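Local coordinates for N-terminal acetyltransferase-like protein (Chaetomium thermophilum, PDB 5NNP) that probably serves as the tetratricopeptide-repeat auxiliary subunit of an N-terminal acetyltransferase complex, which transfers acetyl groups from acetyl-coenzyme A to protein N termini, at residues 424-435 and 447-457. Sequence-based numbering, arbitrary orientation.
Sequences LAKAAETMDYAR and KAAKYQLRNNE. With PO4 (phosphate ion), chain U.
Phosphate oxygen O3 accepts a hydrogen bond from Lys450 NZ (2.7 Å) and a weak one from Lys447 NZ (3.0 Å), while the CB of Lys447 rests against Met431 SD across the contact. Arg416, on helix 408-421, also binds this ion, which probably came from the crystallisation liquor. With chi1 at -166°, Met431 sends CG away from its own nitrogen, and bends at chi2 and chi3 fold its methyl back over one face of the Tyr451 ring. CE lies 3.6 Å from the ring centroid, 19° off the normal, a CH-pi contact; SD stands farther above the same face, a Met-aromatic pair. At the ring's edge, Ala427 O approaches Tyr451 CD2 to 3.5 Å. Ala428 fits against the Tyr451 backbone, and Ala448 packs between Met431 and the CB of Arg435. With such small residues between them, the helices run antiparallel (165°), their segment axes 8.4 Å apart at closest. On the other flank, Asp432 OD1 forms a salt bridge with Arg435 NH1 (2.6 Å) and has Gln452 NE2 3.3 Å away; Gln452 OE1 is bonded to Thr464. Asn455, just past the helix end, lays its amide beside the Leu424-Ala425 backbone, and its ND2 donates to Glu457 OE2 (2.9 Å) from above the carboxylate plane. Replacing Asn455 by alanine removes the amide, so Glu457 OE2 is likely to lose that donor and a gap to open beside Ala425. Asn456, at positive phi, completes the Schellman motif that turns the chain toward helix 458-465. The pairing joins successive helices of what is probably the auxiliary subunit's TPR-type superhelix: alanines, methionine and tyrosine form its apolar seam, Arg454 and Glu457 pair with Glu492 and Lys460 of other helices, and no clear hydrogen bond joins the two segments.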
loop_
_atom_site.group_PDB
_atom_site.type_symbol
_atom_site.label_atom_id
_atom_site.label_comp_id
_atom_site.label_asym_id
_atom_site.label_seq_id
_atom_site.Cartn_x
_atom_site.Cartn_y
_atom_site.Cartn_z
ATOM N N LEU A 424 11.308 1.599 -30.564
ATOM C CA LEU A 424 11.354 2.368 -29.326
ATOM C C LEU A 424 11.641 3.849 -29.552
ATOM O O LEU A 424 11.055 4.707 -28.884
ATOM C CB LEU A 424 12.398 1.777 -28.384
ATOM C CG LEU A 424 12.117 0.321 -27.991
ATOM C CD1 LEU A 424 13.148 -0.185 -26.996
ATOM C CD2 LEU A 424 10.714 0.160 -27.435
ATOM N N ALA A 425 12.546 4.147 -30.478
ATOM C CA ALA A 425 12.839 5.528 -30.859
ATOM C C ALA A 425 11.579 6.248 -31.321
ATOM O O ALA A 425 11.193 7.283 -30.767
ATOM C CB ALA A 425 13.887 5.564 -31.953
ATOM N N LYS A 426 10.942 5.690 -32.342
ATOM C CA LYS A 426 9.699 6.248 -32.863
ATOM C C LYS A 426 8.640 6.363 -31.764
ATOM O O LYS A 426 7.872 7.330 -31.725
ATOM C CB LYS A 426 9.179 5.385 -34.010
ATOM C CG LYS A 426 8.429 6.142 -35.077
ATOM C CD LYS A 426 7.766 5.169 -36.040
ATOM C CE LYS A 426 7.446 5.811 -37.367
ATOM N NZ LYS A 426 8.673 5.875 -38.208
ATOM N N ALA A 427 8.611 5.382 -30.864
ATOM C CA ALA A 427 7.623 5.361 -29.794
ATOM C C ALA A 427 7.844 6.509 -28.807
ATOM O O ALA A 427 6.889 7.118 -28.343
ATOM C CB ALA A 427 7.647 4.017 -29.068
ATOM N N ALA A 428 9.097 6.811 -28.484
ATOM C CA ALA A 428 9.385 7.908 -27.562
ATOM C C ALA A 428 9.160 9.265 -28.239
ATOM O O ALA A 428 8.631 10.198 -27.647
ATOM C CB ALA A 428 10.815 7.797 -27.014
ATOM N N GLU A 429 9.548 9.378 -29.494
ATOM C CA GLU A 429 9.300 10.615 -30.225
ATOM C C GLU A 429 7.796 10.923 -30.277
ATOM O O GLU A 429 7.386 12.062 -30.065
ATOM C CB GLU A 429 9.888 10.532 -31.629
ATOM C CG GLU A 429 9.794 11.841 -32.406
ATOM C CD GLU A 429 10.367 11.751 -33.821
ATOM O OE1 GLU A 429 10.695 10.629 -34.268
ATOM O OE2 GLU A 429 10.490 12.806 -34.482
ATOM N N THR A 430 6.976 9.901 -30.527
ATOM C CA THR A 430 5.533 10.089 -30.661
ATOM C C THR A 430 4.836 10.351 -29.324
ATOM O O THR A 430 3.917 11.170 -29.237
ATOM C CB THR A 430 4.887 8.875 -31.349
ATOM O OG1 THR A 430 5.324 8.830 -32.711
ATOM C CG2 THR A 430 3.375 8.975 -31.331
ATOM N N MET A 431 5.274 9.673 -28.272
ATOM C CA MET A 431 4.674 9.888 -26.966
ATOM C C MET A 431 4.997 11.280 -26.486
ATOM O O MET A 431 4.174 11.926 -25.850
ATOM C CB MET A 431 5.165 8.872 -25.946
ATOM C CG MET A 431 4.329 8.847 -24.675
ATOM S SD MET A 431 2.648 8.236 -24.929
ATOM C CE MET A 431 2.925 6.476 -25.092
ATOM N N ASP A 432 6.202 11.745 -26.784
ATOM C CA ASP A 432 6.592 13.081 -26.374
ATOM C C ASP A 432 5.767 14.101 -27.136
ATOM O O ASP A 432 5.376 15.118 -26.574
ATOM C CB ASP A 432 8.080 13.332 -26.603
ATOM C CG ASP A 432 8.545 14.644 -25.996
ATOM O OD1 ASP A 432 8.719 14.699 -24.757
ATOM O OD2 ASP A 432 8.734 15.624 -26.750
ATOM N N TYR A 433 5.489 13.835 -28.411
ATOM C CA TYR A 433 4.626 14.741 -29.155
ATOM C C TYR A 433 3.260 14.792 -28.473
ATOM O O TYR A 433 2.707 15.871 -28.272
ATOM C CB TYR A 433 4.491 14.319 -30.628
ATOM C CG TYR A 433 3.533 15.179 -31.418
ATOM C CD1 TYR A 433 3.894 16.446 -31.843
ATOM C CD2 TYR A 433 2.255 14.737 -31.709
ATOM C CE1 TYR A 433 3.019 17.252 -32.553
ATOM C CE2 TYR A 433 1.368 15.531 -32.423
ATOM C CZ TYR A 433 1.758 16.786 -32.840
ATOM O OH TYR A 433 0.867 17.572 -33.546
ATOM N N ALA A 434 2.737 13.630 -28.096
ATOM C CA ALA A 434 1.463 13.565 -27.392
ATOM C C ALA A 434 1.477 14.438 -26.137
ATOM O O ALA A 434 0.507 15.137 -25.836
ATOM C CB ALA A 434 1.134 12.119 -27.034
ATOM N N ARG A 435 2.589 14.394 -25.415
ATOM C CA ARG A 435 2.762 15.199 -24.208
ATOM C C ARG A 435 2.646 16.681 -24.538
ATOM O O ARG A 435 1.940 17.427 -23.870
ATOM C CB ARG A 435 4.119 14.918 -23.572
ATOM C CG ARG A 435 4.217 15.321 -22.130
ATOM C CD ARG A 435 5.637 15.720 -21.782
ATOM N NE ARG A 435 5.906 17.064 -22.273
ATOM C CZ ARG A 435 6.436 17.315 -23.456
ATOM N NH1 ARG A 435 6.764 16.300 -24.242
ATOM N NH2 ARG A 435 6.641 18.566 -23.843
ATOM N N LYS A 447 4.150 9.225 -19.021
ATOM C CA LYS A 447 4.258 8.281 -20.124
ATOM C C LYS A 447 5.456 8.578 -21.029
ATOM O O LYS A 447 6.195 7.677 -21.444
ATOM C CB LYS A 447 2.979 8.312 -20.943
ATOM C CG LYS A 447 2.022 7.229 -20.591
ATOM C CD LYS A 447 2.516 5.915 -21.130
ATOM C CE LYS A 447 1.629 4.785 -20.650
ATOM N NZ LYS A 447 1.867 4.466 -19.210
ATOM N N ALA A 448 5.643 9.855 -21.332
ATOM C CA ALA A 448 6.715 10.248 -22.233
ATOM C C ALA A 448 8.060 9.927 -21.589
ATOM O O ALA A 448 8.920 9.296 -22.205
ATOM C CB ALA A 448 6.608 11.742 -22.594
ATOM N N ALA A 449 8.229 10.331 -20.337
ATOM C CA ALA A 449 9.448 10.002 -19.601
ATOM C C ALA A 449 9.733 8.492 -19.586
ATOM O O ALA A 449 10.872 8.068 -19.753
ATOM C CB ALA A 449 9.363 10.532 -18.186
ATOM N N LYS A 450 8.697 7.691 -19.381
ATOM C CA LYS A 450 8.848 6.249 -19.315
ATOM C C LYS A 450 9.332 5.727 -20.652
ATOM O O LYS A 450 10.302 4.958 -20.724
ATOM C CB LYS A 450 7.531 5.575 -18.929
ATOM C CG LYS A 450 7.581 4.047 -18.930
ATOM C CD LYS A 450 6.180 3.455 -18.816
ATOM C CE LYS A 450 6.190 1.930 -18.845
ATOM N NZ LYS A 450 4.861 1.377 -18.456
ATOM N N TYR A 451 8.656 6.160 -21.714
ATOM C CA TYR A 451 9.048 5.775 -23.067
ATOM C C TYR A 451 10.489 6.189 -23.404
ATOM O O TYR A 451 11.214 5.459 -24.071
ATOM C CB TYR A 451 8.058 6.350 -24.080
ATOM C CG TYR A 451 6.892 5.414 -24.292
ATOM C CD1 TYR A 451 6.237 4.855 -23.208
ATOM C CD2 TYR A 451 6.469 5.061 -25.567
ATOM C CE1 TYR A 451 5.191 3.980 -23.379
ATOM C CE2 TYR A 451 5.414 4.185 -25.748
ATOM C CZ TYR A 451 4.785 3.646 -24.649
ATOM O OH TYR A 451 3.739 2.769 -24.816
ATOM N N GLN A 452 10.917 7.337 -22.908
ATOM C CA GLN A 452 12.284 7.767 -23.133
ATOM C C GLN A 452 13.277 6.866 -22.391
ATOM O O GLN A 452 14.319 6.487 -22.951
ATOM C CB GLN A 452 12.430 9.236 -22.735
ATOM C CG GLN A 452 11.703 10.172 -23.715
ATOM C CD GLN A 452 11.519 11.591 -23.200
ATOM O OE1 GLN A 452 11.765 11.876 -22.025
ATOM N NE2 GLN A 452 11.081 12.494 -24.083
ATOM N N LEU A 453 12.950 6.504 -21.149
ATOM C CA LEU A 453 13.754 5.534 -20.408
ATOM C C LEU A 453 13.752 4.169 -21.098
ATOM O O LEU A 453 14.768 3.486 -21.136
ATOM C CB LEU A 453 13.253 5.393 -18.969
ATOM C CG LEU A 453 13.369 6.635 -18.089
ATOM C CD1 LEU A 453 12.711 6.379 -16.761
ATOM C CD2 LEU A 453 14.817 7.018 -17.885
ATOM N N ARG A 454 12.607 3.769 -21.634
ATOM C CA ARG A 454 12.540 2.540 -22.415
ATOM C C ARG A 454 13.451 2.623 -23.641
ATOM O O ARG A 454 13.922 1.599 -24.130
ATOM C CB ARG A 454 11.101 2.243 -22.845
ATOM C CG ARG A 454 10.201 1.814 -21.712
ATOM C CD ARG A 454 10.753 0.582 -21.027
ATOM N NE ARG A 454 9.945 0.165 -19.884
ATOM C CZ ARG A 454 8.873 -0.620 -19.958
ATOM N NH1 ARG A 454 8.451 -1.064 -21.128
ATOM N NH2 ARG A 454 8.219 -0.957 -18.856
ATOM N N ASN A 455 13.697 3.840 -24.124
ATOM C CA ASN A 455 14.641 4.067 -25.216
ATOM C C ASN A 455 16.043 4.424 -24.702
ATOM O O ASN A 455 16.883 4.919 -25.438
ATOM C CB ASN A 455 14.127 5.167 -26.135
ATOM C CG ASN A 455 14.874 5.229 -27.444
ATOM O OD1 ASN A 455 15.308 4.214 -27.969
ATOM N ND2 ASN A 455 15.013 6.422 -27.984
ATOM N N ASN A 456 16.266 4.152 -23.424
ATOM C CA ASN A 456 17.523 4.406 -22.754
ATOM C C ASN A 456 17.981 5.849 -22.785
ATOM O O ASN A 456 19.180 6.097 -22.751
ATOM C CB ASN A 456 18.620 3.521 -23.332
ATOM C CG ASN A 456 18.443 2.069 -22.967
ATOM O OD1 ASN A 456 17.593 1.729 -22.149
ATOM N ND2 ASN A 456 19.249 1.200 -23.569
ATOM N N GLU A 457 17.045 6.800 -22.805
ATOM C CA GLU A 457 17.424 8.213 -22.734
ATOM C C GLU A 457 17.201 8.803 -21.343
ATOM O O GLU A 457 16.316 9.644 -21.150
ATOM C CB GLU A 457 16.648 9.034 -23.757
ATOM C CG GLU A 457 17.009 8.755 -25.202
ATOM C CD GLU A 457 16.066 9.454 -26.153
ATOM O OE1 GLU A 457 16.389 10.586 -26.581
ATOM O OE2 GLU A 457 14.994 8.884 -26.463
HETATM P P PO4 U . 2.328 1.422 -21.610
HETATM O O1 PO4 U . 2.877 1.917 -22.924
HETATM O O2 PO4 U . 2.460 -0.084 -21.577
HETATM O O3 PO4 U . 3.106 2.011 -20.453
HETATM O O4 PO4 U . 0.880 1.839 -21.497
#